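Local coordinates for hypothetical protein Cgl1923 (Corynebacterium glutamicum ATCC 13032, PDB 2P90) that is of unknown function but belongs to the PAC2 (proteasome assembly chaperone) family and may have a proteasome-related role, at residues B[28-33]-B[105-110]; B[121-126]-B[181-186]; B[131-136]-B[191-196]; B[161-166]-B[221-226]. All blocks are in the same frame, centred on the assembly; numbering follows the deposited sequence.

Contact 1: B[28-33]-B[105-110]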
loop_
_atom_site.group_PDB
_atom_site.type_symbol
_atom_site.label_atom_id
_atom_site.label_comp_id
_atom_site.label_asym_id
_atom_site.label_seq_id
_atom_site.Cartn_x
_atom_site.Cartn_y
_atom_site.Cartn_z
ATOM N N LEU B 28 -22.981 -16.688 -10.639
ATOM C CA LEU B 28 -21.681 -16.515 -10.028
ATOM C C LEU B 28 -21.829 -15.706 -8.744
ATOM O O LEU B 28 -22.458 -14.655 -8.737
ATOM C CB LEU B 28 -20.711 -15.842 -10.991
ATOM C CG LEU B 28 -19.314 -15.432 -10.446
ATOM C CD1 LEU B 28 -18.449 -16.624 -10.092
ATOM C CD2 LEU B 28 -18.617 -14.545 -11.451
ATOM N N ILE B 29 -21.206 -16.204 -7.681
ATOM C CA ILE B 29 -21.053 -15.492 -6.412
ATOM C C ILE B 29 -19.639 -14.937 -6.296
ATOM O O ILE B 29 -18.664 -15.660 -6.470
ATOM C CB ILE B 29 -21.361 -16.451 -5.241
ATOM C CG1 ILE B 29 -22.762 -17.041 -5.473
ATOM C CG2 ILE B 29 -21.226 -15.740 -3.877
ATOM C CD1 ILE B 29 -23.006 -18.240 -4.648
ATOM N N VAL B 30 -19.543 -13.643 -6.030
ATOM C CA VAL B 30 -18.294 -12.985 -5.897
ATOM C C VAL B 30 -18.161 -12.609 -4.408
ATOM O O VAL B 30 -18.908 -11.765 -3.888
ATOM C CB VAL B 30 -18.186 -11.757 -6.863
ATOM C CG1 VAL B 30 -16.972 -10.903 -6.533
ATOM C CG2 VAL B 30 -18.157 -12.193 -8.333
ATOM N N ALA B 31 -17.208 -13.275 -3.741
ATOM C CA ALA B 31 -16.884 -13.053 -2.328
ATOM C C ALA B 31 -15.400 -12.649 -2.154
ATOM O O ALA B 31 -14.553 -13.518 -1.875
ATOM C CB ALA B 31 -17.170 -14.323 -1.533
ATOM N N LEU B 32 -15.097 -11.352 -2.284
ATOM C CA LEU B 32 -13.691 -10.860 -2.208
ATOM C C LEU B 32 -13.411 -10.214 -0.879
ATOM O O LEU B 32 -14.102 -9.271 -0.492
ATOM C CB LEU B 32 -13.349 -9.851 -3.334
ATOM C CG LEU B 32 -13.582 -10.281 -4.783
ATOM C CD1 LEU B 32 -13.228 -9.115 -5.755
ATOM C CD2 LEU B 32 -12.819 -11.592 -5.156
ATOM N N GLN B 33 -12.382 -10.713 -0.203
ATOM C CA GLN B 33 -12.019 -10.245 1.118
ATOM C C GLN B 33 -11.059 -9.037 0.958
ATOM O O GLN B 33 -10.212 -9.016 0.067
ATOM C CB GLN B 33 -11.417 -11.428 1.898
ATOM C CG GLN B 33 -11.164 -11.198 3.396
ATOM C CD GLN B 33 -10.251 -12.313 4.040
ATOM O OE1 GLN B 33 -10.149 -13.442 3.511
ATOM N NE2 GLN B 33 -9.607 -11.995 5.180
ATOM N N LEU B 105 -21.309 -21.127 -9.264
ATOM C CA LEU B 105 -19.949 -20.645 -9.375
ATOM C C LEU B 105 -19.598 -19.667 -8.254
ATOM O O LEU B 105 -20.387 -18.795 -7.861
ATOM C CB LEU B 105 -19.752 -20.008 -10.745
ATOM C CG LEU B 105 -19.118 -20.871 -11.802
ATOM C CD1 LEU B 105 -19.609 -22.298 -11.846
ATOM C CD2 LEU B 105 -19.204 -20.188 -13.189
ATOM N N MET B 106 -18.390 -19.813 -7.759
ATOM C CA MET B 106 -17.889 -18.918 -6.754
ATOM C C MET B 106 -16.475 -18.378 -7.106
ATOM O O MET B 106 -15.539 -19.130 -7.418
ATOM C CB MET B 106 -17.934 -19.614 -5.382
ATOM C CG MET B 106 -17.451 -18.728 -4.253
ATOM S SD MET B 106 -18.024 -19.242 -2.616
ATOM C CE MET B 106 -19.025 -17.839 -2.317
ATOM N N LEU B 107 -16.364 -17.058 -7.088
ATOM C CA LEU B 107 -15.085 -16.391 -7.159
ATOM C C LEU B 107 -14.791 -15.830 -5.773
ATOM O O LEU B 107 -15.467 -14.923 -5.286
ATOM C CB LEU B 107 -15.075 -15.278 -8.210
ATOM C CG LEU B 107 -13.784 -14.461 -8.298
ATOM C CD1 LEU B 107 -12.647 -15.322 -8.860
ATOM C CD2 LEU B 107 -14.023 -13.213 -9.157
ATOM N N SER B 108 -13.790 -16.414 -5.129
ATOM C CA SER B 108 -13.488 -15.997 -3.802
ATOM C C SER B 108 -11.987 -15.973 -3.569
ATOM O O SER B 108 -11.244 -16.639 -4.241
ATOM C CB SER B 108 -14.204 -16.893 -2.801
ATOM O OG SER B 108 -13.675 -18.204 -2.827
ATOM N N GLY B 109 -11.581 -15.215 -2.575
ATOM C CA GLY B 109 -10.171 -15.065 -2.216
ATOM C C GLY B 109 -9.972 -13.575 -2.009
ATOM O O GLY B 109 -10.957 -12.865 -1.876
ATOM N N PRO B 110 -8.709 -13.098 -1.968
ATOM C CA PRO B 110 -8.466 -11.664 -1.696
ATOM C C PRO B 110 -8.926 -10.721 -2.813
ATOM O O PRO B 110 -8.690 -11.023 -4.008
ATOM C CB PRO B 110 -6.940 -11.605 -1.615
ATOM C CG PRO B 110 -6.478 -12.783 -2.467
ATOM C CD PRO B 110 -7.439 -13.841 -2.113
#

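Contact 2: B[121-126]-B[181-186]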
loop_
_atom_site.group_PDB
_atom_site.type_symbol
_atom_site.label_atom_id
_atom_site.label_comp_id
_atom_site.label_asym_id
_atom_site.label_seq_id
_atom_site.Cartn_x
_atom_site.Cartn_y
_atom_site.Cartn_z
ATOM N N ASN B 121 -12.089 -7.270 -16.501
ATOM C CA ASN B 121 -12.155 -7.890 -17.820
ATOM C C ASN B 121 -11.938 -9.408 -17.861
ATOM O O ASN B 121 -12.611 -10.078 -18.596
ATOM C CB ASN B 121 -11.275 -7.158 -18.827
ATOM C CG ASN B 121 -11.869 -5.804 -19.222
ATOM O OD1 ASN B 121 -12.948 -5.738 -19.805
ATOM N ND2 ASN B 121 -11.173 -4.729 -18.904
ATOM N N ALA B 122 -10.992 -9.936 -17.088
ATOM C CA ALA B 122 -10.753 -11.363 -17.036
ATOM C C ALA B 122 -11.967 -12.082 -16.435
ATOM O O ALA B 122 -12.338 -13.205 -16.861
ATOM C CB ALA B 122 -9.496 -11.662 -16.210
ATOM N N VAL B 123 -12.585 -11.432 -15.442
ATOM C CA VAL B 123 -13.759 -12.010 -14.829
ATOM C C VAL B 123 -14.965 -12.042 -15.795
ATOM O O VAL B 123 -15.689 -13.055 -15.853
ATOM C CB VAL B 123 -14.099 -11.434 -13.433
ATOM C CG1 VAL B 123 -15.414 -12.043 -12.950
ATOM C CG2 VAL B 123 -12.997 -11.801 -12.448
ATOM N N VAL B 124 -15.151 -10.977 -16.576
ATOM C CA VAL B 124 -16.195 -11.040 -17.570
ATOM C C VAL B 124 -15.944 -12.071 -18.668
ATOM O O VAL B 124 -16.888 -12.716 -19.080
ATOM C CB VAL B 124 -16.753 -9.675 -18.090
ATOM C CG1 VAL B 124 -16.621 -8.578 -17.060
ATOM C CG2 VAL B 124 -16.126 -9.288 -19.370
ATOM N N ASP B 125 -14.697 -12.295 -19.085
ATOM C CA ASP B 125 -14.449 -13.381 -20.041
ATOM C C ASP B 125 -14.815 -14.743 -19.455
ATOM O O ASP B 125 -15.169 -15.665 -20.198
ATOM C CB ASP B 125 -12.994 -13.467 -20.514
ATOM C CG ASP B 125 -12.500 -12.197 -21.183
ATOM O OD1 ASP B 125 -13.304 -11.471 -21.856
ATOM O OD2 ASP B 125 -11.279 -11.940 -21.009
ATOM N N LEU B 126 -14.682 -14.873 -18.132
ATOM C CA LEU B 126 -14.986 -16.134 -17.480
ATOM C C LEU B 126 -16.498 -16.351 -17.363
ATOM O O LEU B 126 -16.957 -17.490 -17.563
ATOM C CB LEU B 126 -14.276 -16.284 -16.123
ATOM C CG LEU B 126 -12.772 -16.558 -16.150
ATOM C CD1 LEU B 126 -12.152 -16.365 -14.766
ATOM C CD2 LEU B 126 -12.482 -17.944 -16.701
ATOM N N LEU B 181 -17.048 -3.596 -7.340
ATOM C CA LEU B 181 -17.880 -2.502 -7.865
ATOM C C LEU B 181 -17.516 -2.177 -9.321
ATOM O O LEU B 181 -18.406 -2.025 -10.173
ATOM C CB LEU B 181 -17.788 -1.256 -6.990
ATOM C CG LEU B 181 -18.539 -1.385 -5.653
ATOM C CD1 LEU B 181 -18.076 -0.379 -4.653
ATOM C CD2 LEU B 181 -20.068 -1.273 -5.856
ATOM N N MET B 182 -16.214 -2.148 -9.621
ATOM C CA MET B 182 -15.749 -1.992 -11.004
ATOM C C MET B 182 -16.311 -3.134 -11.858
ATOM O O MET B 182 -16.737 -2.918 -12.995
ATOM C CB MET B 182 -14.198 -1.965 -11.097
ATOM C CG MET B 182 -13.693 -1.653 -12.534
ATOM S SD MET B 182 -11.924 -1.431 -12.897
ATOM C CE MET B 182 -11.621 0.088 -12.024
ATOM N N LEU B 183 -16.275 -4.353 -11.331
ATOM C CA LEU B 183 -16.723 -5.498 -12.099
ATOM C C LEU B 183 -18.240 -5.399 -12.361
ATOM O O LEU B 183 -18.711 -5.695 -13.482
ATOM C CB LEU B 183 -16.360 -6.793 -11.386
ATOM C CG LEU B 183 -17.053 -8.085 -11.799
ATOM C CD1 LEU B 183 -16.706 -8.483 -13.238
ATOM C CD2 LEU B 183 -16.752 -9.245 -10.783
ATOM N N GLU B 184 -18.970 -4.948 -11.337
ATOM C CA GLU B 184 -20.411 -4.699 -11.433
ATOM C C GLU B 184 -20.703 -3.724 -12.546
ATOM O O GLU B 184 -21.491 -4.040 -13.419
ATOM C CB GLU B 184 -20.995 -4.141 -10.134
ATOM C CG GLU B 184 -21.130 -5.159 -9.038
ATOM C CD GLU B 184 -22.031 -4.658 -7.954
ATOM O OE1 GLU B 184 -23.218 -4.361 -8.283
ATOM O OE2 GLU B 184 -21.589 -4.581 -6.790
ATOM N N LYS B 185 -20.051 -2.561 -12.525
ATOM C CA LYS B 185 -20.246 -1.567 -13.566
ATOM C C LYS B 185 -19.943 -2.096 -14.968
ATOM O O LYS B 185 -20.640 -1.758 -15.908
ATOM C CB LYS B 185 -19.457 -0.290 -13.273
ATOM C CG LYS B 185 -20.162 0.953 -13.812
ATOM C CD LYS B 185 -19.306 2.198 -13.713
ATOM C CE LYS B 185 -19.823 3.277 -14.676
ATOM N NZ LYS B 185 -19.881 2.798 -16.096
ATOM N N LEU B 186 -18.928 -2.944 -15.111
ATOM C CA LEU B 186 -18.587 -3.488 -16.431
ATOM C C LEU B 186 -19.612 -4.538 -16.947
ATOM O O LEU B 186 -19.864 -4.659 -18.156
ATOM C CB LEU B 186 -17.181 -4.077 -16.397
ATOM C CG LEU B 186 -16.568 -4.641 -17.676
ATOM C CD1 LEU B 186 -16.353 -3.544 -18.752
ATOM C CD2 LEU B 186 -15.263 -5.343 -17.360
#

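Contact 3: B[131-136]-B[191-196]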
loop_
_atom_site.group_PDB
_atom_site.type_symbol
_atom_site.label_atom_id
_atom_site.label_comp_id
_atom_site.label_asym_id
_atom_site.label_seq_id
_atom_site.Cartn_x
_atom_site.Cartn_y
_atom_site.Cartn_z
ATOM N N GLY B 131 -21.116 -19.400 -19.453
ATOM C CA GLY B 131 -22.524 -19.092 -19.665
ATOM C C GLY B 131 -23.254 -18.755 -18.381
ATOM O O GLY B 131 -24.372 -19.205 -18.171
ATOM N N VAL B 132 -22.589 -17.998 -17.505
ATOM C CA VAL B 132 -23.191 -17.489 -16.252
ATOM C C VAL B 132 -24.342 -16.585 -16.646
ATOM O O VAL B 132 -24.216 -15.806 -17.601
ATOM C CB VAL B 132 -22.122 -16.697 -15.405
ATOM C CG1 VAL B 132 -22.737 -15.861 -14.257
ATOM C CG2 VAL B 132 -21.098 -17.641 -14.882
ATOM N N GLU B 133 -25.437 -16.657 -15.897
ATOM C CA GLU B 133 -26.628 -15.863 -16.211
ATOM C C GLU B 133 -26.904 -14.713 -15.245
ATOM O O GLU B 133 -27.674 -13.826 -15.560
ATOM C CB GLU B 133 -27.864 -16.772 -16.409
ATOM C CG GLU B 133 -28.701 -17.035 -15.155
ATOM C CD GLU B 133 -29.740 -15.921 -14.857
ATOM O OE1 GLU B 133 -29.989 -15.687 -13.636
ATOM O OE2 GLU B 133 -30.279 -15.288 -15.825
ATOM N N ASN B 134 -26.262 -14.718 -14.082
ATOM C CA ASN B 134 -26.395 -13.628 -13.104
ATOM C C ASN B 134 -25.196 -13.603 -12.149
ATOM O O ASN B 134 -24.687 -14.642 -11.720
ATOM C CB ASN B 134 -27.709 -13.739 -12.293
ATOM C CG ASN B 134 -27.948 -12.542 -11.358
ATOM O OD1 ASN B 134 -28.341 -12.717 -10.216
ATOM N ND2 ASN B 134 -27.731 -11.340 -11.840
ATOM N N THR B 135 -24.775 -12.410 -11.786
ATOM C CA THR B 135 -23.637 -12.284 -10.874
ATOM C C THR B 135 -24.032 -11.531 -9.607
ATOM O O THR B 135 -24.639 -10.473 -9.672
ATOM C CB THR B 135 -22.387 -11.604 -11.559
ATOM O OG1 THR B 135 -21.974 -12.397 -12.678
ATOM C CG2 THR B 135 -21.220 -11.448 -10.553
ATOM N N ILE B 136 -23.636 -12.107 -8.482
ATOM C CA ILE B 136 -23.890 -11.534 -7.185
ATOM C C ILE B 136 -22.613 -11.313 -6.379
ATOM O O ILE B 136 -21.965 -12.276 -5.997
ATOM C CB ILE B 136 -24.827 -12.429 -6.321
ATOM C CG1 ILE B 136 -26.099 -12.821 -7.105
ATOM C CG2 ILE B 136 -25.118 -11.698 -4.975
ATOM C CD1 ILE B 136 -27.137 -13.629 -6.275
ATOM N N GLY B 191 -24.322 -5.174 -20.730
ATOM C CA GLY B 191 -25.709 -5.689 -20.836
ATOM C C GLY B 191 -26.074 -6.886 -19.964
ATOM O O GLY B 191 -27.077 -7.540 -20.212
ATOM N N LYS B 192 -25.278 -7.169 -18.934
ATOM C CA LYS B 192 -25.410 -8.409 -18.153
ATOM C C LYS B 192 -26.206 -8.280 -16.865
ATOM O O LYS B 192 -26.336 -7.185 -16.315
ATOM C CB LYS B 192 -24.022 -8.930 -17.752
ATOM C CG LYS B 192 -23.487 -10.043 -18.597
ATOM C CD LYS B 192 -22.841 -9.486 -19.834
ATOM C CE LYS B 192 -21.424 -9.965 -19.900
ATOM N NZ LYS B 192 -20.775 -9.305 -21.062
ATOM N N ASN B 193 -26.691 -9.420 -16.362
ATOM C CA ASN B 193 -27.357 -9.484 -15.061
ATOM C C ASN B 193 -26.342 -9.424 -13.904
ATOM O O ASN B 193 -25.486 -10.316 -13.786
ATOM C CB ASN B 193 -28.213 -10.765 -14.949
ATOM C CG ASN B 193 -29.432 -10.761 -15.889
ATOM O OD1 ASN B 193 -30.011 -9.700 -16.199
ATOM N ND2 ASN B 193 -29.828 -11.955 -16.338
ATOM N N VAL B 194 -26.453 -8.398 -13.055
ATOM C CA VAL B 194 -25.562 -8.261 -11.892
ATOM C C VAL B 194 -26.177 -7.506 -10.694
ATOM O O VAL B 194 -26.815 -6.470 -10.864
ATOM C CB VAL B 194 -24.159 -7.620 -12.290
ATOM C CG1 VAL B 194 -24.327 -6.203 -12.882
ATOM C CG2 VAL B 194 -23.220 -7.591 -11.098
ATOM N N SER B 195 -25.955 -8.034 -9.490
ATOM C CA SER B 195 -26.365 -7.387 -8.237
ATOM C C SER B 195 -25.269 -7.475 -7.173
ATOM O O SER B 195 -24.388 -8.378 -7.208
ATOM C CB SER B 195 -27.669 -8.002 -7.692
ATOM O OG SER B 195 -28.726 -7.798 -8.626
ATOM N N GLY B 196 -25.320 -6.513 -6.254
ATOM C CA GLY B 196 -24.470 -6.480 -5.078
ATOM C C GLY B 196 -25.339 -6.505 -3.842
ATOM O O GLY B 196 -26.246 -5.676 -3.692
HETATM O O HOH W 1 -23.531 -11.828 -14.886
#

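Contact 4: B[161-166]-B[221-226]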
loop_
_atom_site.group_PDB
_atom_site.type_symbol
_atom_site.label_atom_id
_atom_site.label_comp_id
_atom_site.label_asym_id
_atom_site.label_seq_id
_atom_site.Cartn_x
_atom_site.Cartn_y
_atom_site.Cartn_z
ATOM N N ASP B 161 -34.470 -7.797 -8.201
ATOM C CA ASP B 161 -35.835 -8.322 -8.146
ATOM C C ASP B 161 -35.885 -9.742 -7.605
ATOM O O ASP B 161 -36.845 -10.113 -6.964
ATOM C CB ASP B 161 -36.447 -8.272 -9.553
ATOM C CG ASP B 161 -35.375 -8.385 -10.663
ATOM O OD1 ASP B 161 -34.860 -7.330 -11.133
ATOM O OD2 ASP B 161 -35.021 -9.532 -11.041
ATOM N N ARG B 162 -34.836 -10.522 -7.843
ATOM C CA ARG B 162 -34.782 -11.925 -7.421
ATOM C C ARG B 162 -34.575 -12.103 -5.919
ATOM O O ARG B 162 -34.578 -13.231 -5.425
ATOM C CB ARG B 162 -33.676 -12.670 -8.174
ATOM C CG ARG B 162 -33.564 -12.283 -9.623
ATOM C CD ARG B 162 -32.471 -13.057 -10.287
ATOM N NE ARG B 162 -32.404 -12.739 -11.704
ATOM C CZ ARG B 162 -31.815 -13.513 -12.599
ATOM N NH1 ARG B 162 -31.246 -14.649 -12.214
ATOM N NH2 ARG B 162 -31.788 -13.158 -13.875
ATOM N N LEU B 163 -34.378 -11.003 -5.202
ATOM C CA LEU B 163 -34.267 -11.063 -3.752
ATOM C C LEU B 163 -35.496 -10.485 -3.054
ATOM O O LEU B 163 -35.660 -9.267 -2.970
ATOM C CB LEU B 163 -32.993 -10.383 -3.250
ATOM C CG LEU B 163 -32.773 -10.637 -1.758
ATOM C CD1 LEU B 163 -32.470 -12.103 -1.538
ATOM C CD2 LEU B 163 -31.714 -9.741 -1.172
ATOM N N LYS B 164 -36.328 -11.391 -2.534
ATOM C CA LYS B 164 -37.615 -11.088 -1.904
ATOM C C LYS B 164 -37.470 -10.205 -0.655
ATOM O O LYS B 164 -38.075 -9.138 -0.560
ATOM C CB LYS B 164 -38.318 -12.412 -1.563
ATOM C CG LYS B 164 -39.816 -12.336 -1.297
ATOM C CD LYS B 164 -40.651 -12.455 -2.593
ATOM C CE LYS B 164 -42.099 -12.899 -2.299
ATOM N NZ LYS B 164 -42.782 -12.006 -1.318
ATOM N N ASP B 165 -36.664 -10.649 0.301
ATOM C CA ASP B 165 -36.455 -9.872 1.511
ATOM C C ASP B 165 -35.179 -9.031 1.452
ATOM O O ASP B 165 -34.059 -9.556 1.459
ATOM C CB ASP B 165 -36.448 -10.771 2.744
ATOM C CG ASP B 165 -36.250 -9.989 4.029
ATOM O OD1 ASP B 165 -36.851 -8.894 4.169
ATOM O OD2 ASP B 165 -35.487 -10.467 4.893
ATOM N N GLN B 166 -35.366 -7.716 1.413
ATOM C CA GLN B 166 -34.277 -6.772 1.251
ATOM C C GLN B 166 -34.818 -5.375 1.513
ATOM O O GLN B 166 -35.496 -4.792 0.663
ATOM C CB GLN B 166 -33.686 -6.896 -0.157
ATOM C CG GLN B 166 -33.404 -5.584 -0.862
ATOM C CD GLN B 166 -34.016 -5.516 -2.258
ATOM O OE1 GLN B 166 -33.470 -4.862 -3.140
ATOM N NE2 GLN B 166 -35.149 -6.190 -2.459
ATOM N N ILE B 221 -28.531 -15.518 -0.986
ATOM C CA ILE B 221 -28.006 -16.237 -2.134
ATOM C C ILE B 221 -28.826 -17.494 -2.428
ATOM O O ILE B 221 -29.212 -17.718 -3.574
ATOM C CB ILE B 221 -26.534 -16.618 -1.881
ATOM C CG1 ILE B 221 -25.643 -15.381 -1.969
ATOM C CG2 ILE B 221 -26.063 -17.686 -2.854
ATOM C CD1 ILE B 221 -24.363 -15.583 -1.230
ATOM N N ALA B 222 -29.075 -18.317 -1.408
ATOM C CA ALA B 222 -29.937 -19.497 -1.571
ATOM C C ALA B 222 -31.291 -19.118 -2.200
ATOM O O ALA B 222 -31.752 -19.781 -3.129
ATOM C CB ALA B 222 -30.112 -20.233 -0.254
ATOM N N ASP B 223 -31.858 -18.002 -1.735
ATOM C CA ASP B 223 -33.153 -17.466 -2.170
ATOM C C ASP B 223 -33.144 -17.066 -3.640
ATOM O O ASP B 223 -33.988 -17.506 -4.401
ATOM C CB ASP B 223 -33.560 -16.291 -1.231
ATOM C CG ASP B 223 -34.777 -15.469 -1.725
ATOM O OD1 ASP B 223 -35.609 -15.971 -2.540
ATOM O OD2 ASP B 223 -34.930 -14.298 -1.258
ATOM N N SER B 224 -32.176 -16.249 -4.048
ATOM C CA SER B 224 -32.195 -15.635 -5.380
ATOM C C SER B 224 -31.521 -16.464 -6.476
ATOM O O SER B 224 -31.643 -16.160 -7.657
ATOM C CB SER B 224 -31.574 -14.242 -5.310
ATOM O OG SER B 224 -30.532 -14.205 -4.361
ATOM N N ALA B 225 -30.803 -17.503 -6.084
ATOM C CA ALA B 225 -30.137 -18.359 -7.035
ATOM C C ALA B 225 -30.778 -19.739 -7.010
ATOM O O ALA B 225 -30.341 -20.645 -7.743
ATOM C CB ALA B 225 -28.645 -18.451 -6.699
ATOM N N ASP B 226 -31.806 -19.894 -6.169
ATOM C CA ASP B 226 -32.512 -21.163 -5.999
ATOM C C ASP B 226 -31.542 -22.277 -5.624
ATOM O O ASP B 226 -31.371 -23.255 -6.371
ATOM C CB ASP B 226 -33.328 -21.511 -7.268
ATOM C CG ASP B 226 -34.331 -22.666 -7.052
ATOM O OD1 ASP B 226 -34.732 -22.942 -5.881
ATOM O OD2 ASP B 226 -34.713 -23.299 -8.073
HETATM O O HOH W 2 -29.380 -15.506 -9.789
#

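Contact 1: B[28-33]-B[105-110]
I29 and M106 pair across two parallel strands, and their side chains meet at 3.4 Å, I29 CG2 to M106 CE. M106 starts with CG anti to its backbone N (chi1 -179°) and bends at chi3 (-114°), which brings the CE methyl to the I29 branch. CE also lies 4.1 Å from A31 CB. On the opposite face, L28 CD1 reaches over the gap between the strands to 3.7 Å from L105 CB, and beside L107 CB. In this tight half I29 N bonds L105 O at 2.7 Å. L107 N to I29 O and A31 N to L107 O are nearly as short. The other half is looser. The chain turns a corner at G109, whose N makes only a weak bond, 3.5 Å, to A31 O. Q33 N still bonds G109 O at 3.1 Å, but the Q33 side chain is exposed. S46 and L49 of helix 41-52 cover M106, while L93 of strand 92-97 packs on L28 and L107. I29, A31 and L107 use their amides and carbonyls across the pair, while L28 and V30 bond strand 134-143. At this sheet centre the join thus depends on backbone bonding and aliphatic burial.

Contact 2: B[121-126]-B[181-186]
Helices 116-129 and 179-189 lie side by side on one face of the central sheet, and this contact joins them. The first is the connecting helix of a beta-alpha-beta crossover from strand 103-108 to strand 134-143; the second leads into strand 194-202. The short segments cross at -52°, with axes 9.9 Å apart. L183 and L186, one turn apart, both point at the other helix. L183 spreads its two methyls over V123 and V124: CD2 lies 3.8 Å from V123 CG1, and CD1 as far from V124 CG1. L186 runs at about a right angle to V124, with its CD2 3.5 Å from V124 CG1. V124 CG1 thus touches both leucines, which approach about perpendicular to each other. V124 has chi1 at -28°, away from a staggered position, which suggests some strain. N121 closes the border, its OD1 3.4 Å from L186 CD2, while its ND2 makes a weak hydrogen bond to G117 O. F61 of strand 54-61 backs V123. On another side of helix 179-189, M182 packs on M86 of the second subunit. No hydrogen bond links the two segments, so branched aliphatic packing holds them, with a polar group at the margin.

Contact 3: B[131-136]-B[191-196]
The amide of N193 meets E133 through its ND2, which bonds E133 O at 3.0 Å. That oxygen lies almost in the amide plane. A weak second bond, 3.4 Å, runs from N193 ND2 to E133 OE2, whose carboxylate is turned 60° from the amide. Over one face of the N193 amide, R162 NH2 stands 3.4 Å from ND2; R162 also pairs with E133, but the two are modelled too close, so the detail is doubtful. The amide of N134 is turned 71° from that of N193. Its CG is anti to the backbone N (chi1 -174°), which lays ND2 along the other strand, 3.2 Å from N193 CB. The same ND2 is hydrogen-bonded to S159 OG. Beyond the amides the parallel strands pair. T135 N bonds N193 O at 3.0 Å, and S195 N bonds T135 O at 2.8 Å. A water donates to N193 O at 2.7 Å and joins it to T135 OG1, 2.8 Å away. Thus N193 O is gripped by an amide and a water. T135 and V194 face L187 of helix 179-189. Strand 27-33 borders the other edge of 134-136 through L28 and V30, and N158 bonds the far side of V194.

Contact 4: B[161-166]-B[221-226]
L163 holds CG anti to its backbone N (chi1 -171°), and D223 does the same with its own CG (chi1 170°); the two side chains then cross at about a right angle. L163 CD1 comes to 3.3 Å from D223 OD2. The same oxygen takes a weak hydrogen bond from K164 N, 3.5 Å away, with an N-H...O angle of 144°. D223 thus sets one carboxylate oxygen against a loop methyl and amide. Next to it, S224 CB sits 3.2 Å from R162 O, and R162 CB lies 3.9 Å from S224 CB. The hydroxyl of S224 turns to its own helix and to the sheet, bonding S220 O and Y197 OH. R162 extends from CG to NE alongside the helix. Its NH1 is linked weakly, at 3.2 Å, to a water that donates to S224 O, also at 3.2 Å; its charge partner is E133, modelled too close to judge. D165 has its charge partner in K216, earlier in helix 211-225. The loop after strand 153-157 thus lies against the C-terminal part of helix 211-225. L163 packs on V153 of that strand, and S224 rests on I136. I221 covers I29 and L138 on the sheet.

Contacts 1, 2 and 3 are buried; contact 4 lies at the surface. Contacts 1 and 3 are parallel strand pairs in one sheet: strand 27-33 bonds 105-108 on one side and 134-136 on the other. Contact 1 joins backbone bonds with mostly apolar side chains, whereas contact 3, at the start of its strands, is rich in amides, carboxylate and water. Contact 2 stacks helices on the sheet face carrying V30, L107 and T135, and is mainly packing between methyls, with N121 at its margin and without hydrogen bonds. Contact 4 brings the C-terminal part of helix 211-225 to the other face, near I29 and I136. R162 lies between contacts 3 and 4, beside N193 and N134. The whole fits an alpha/beta/alpha domain.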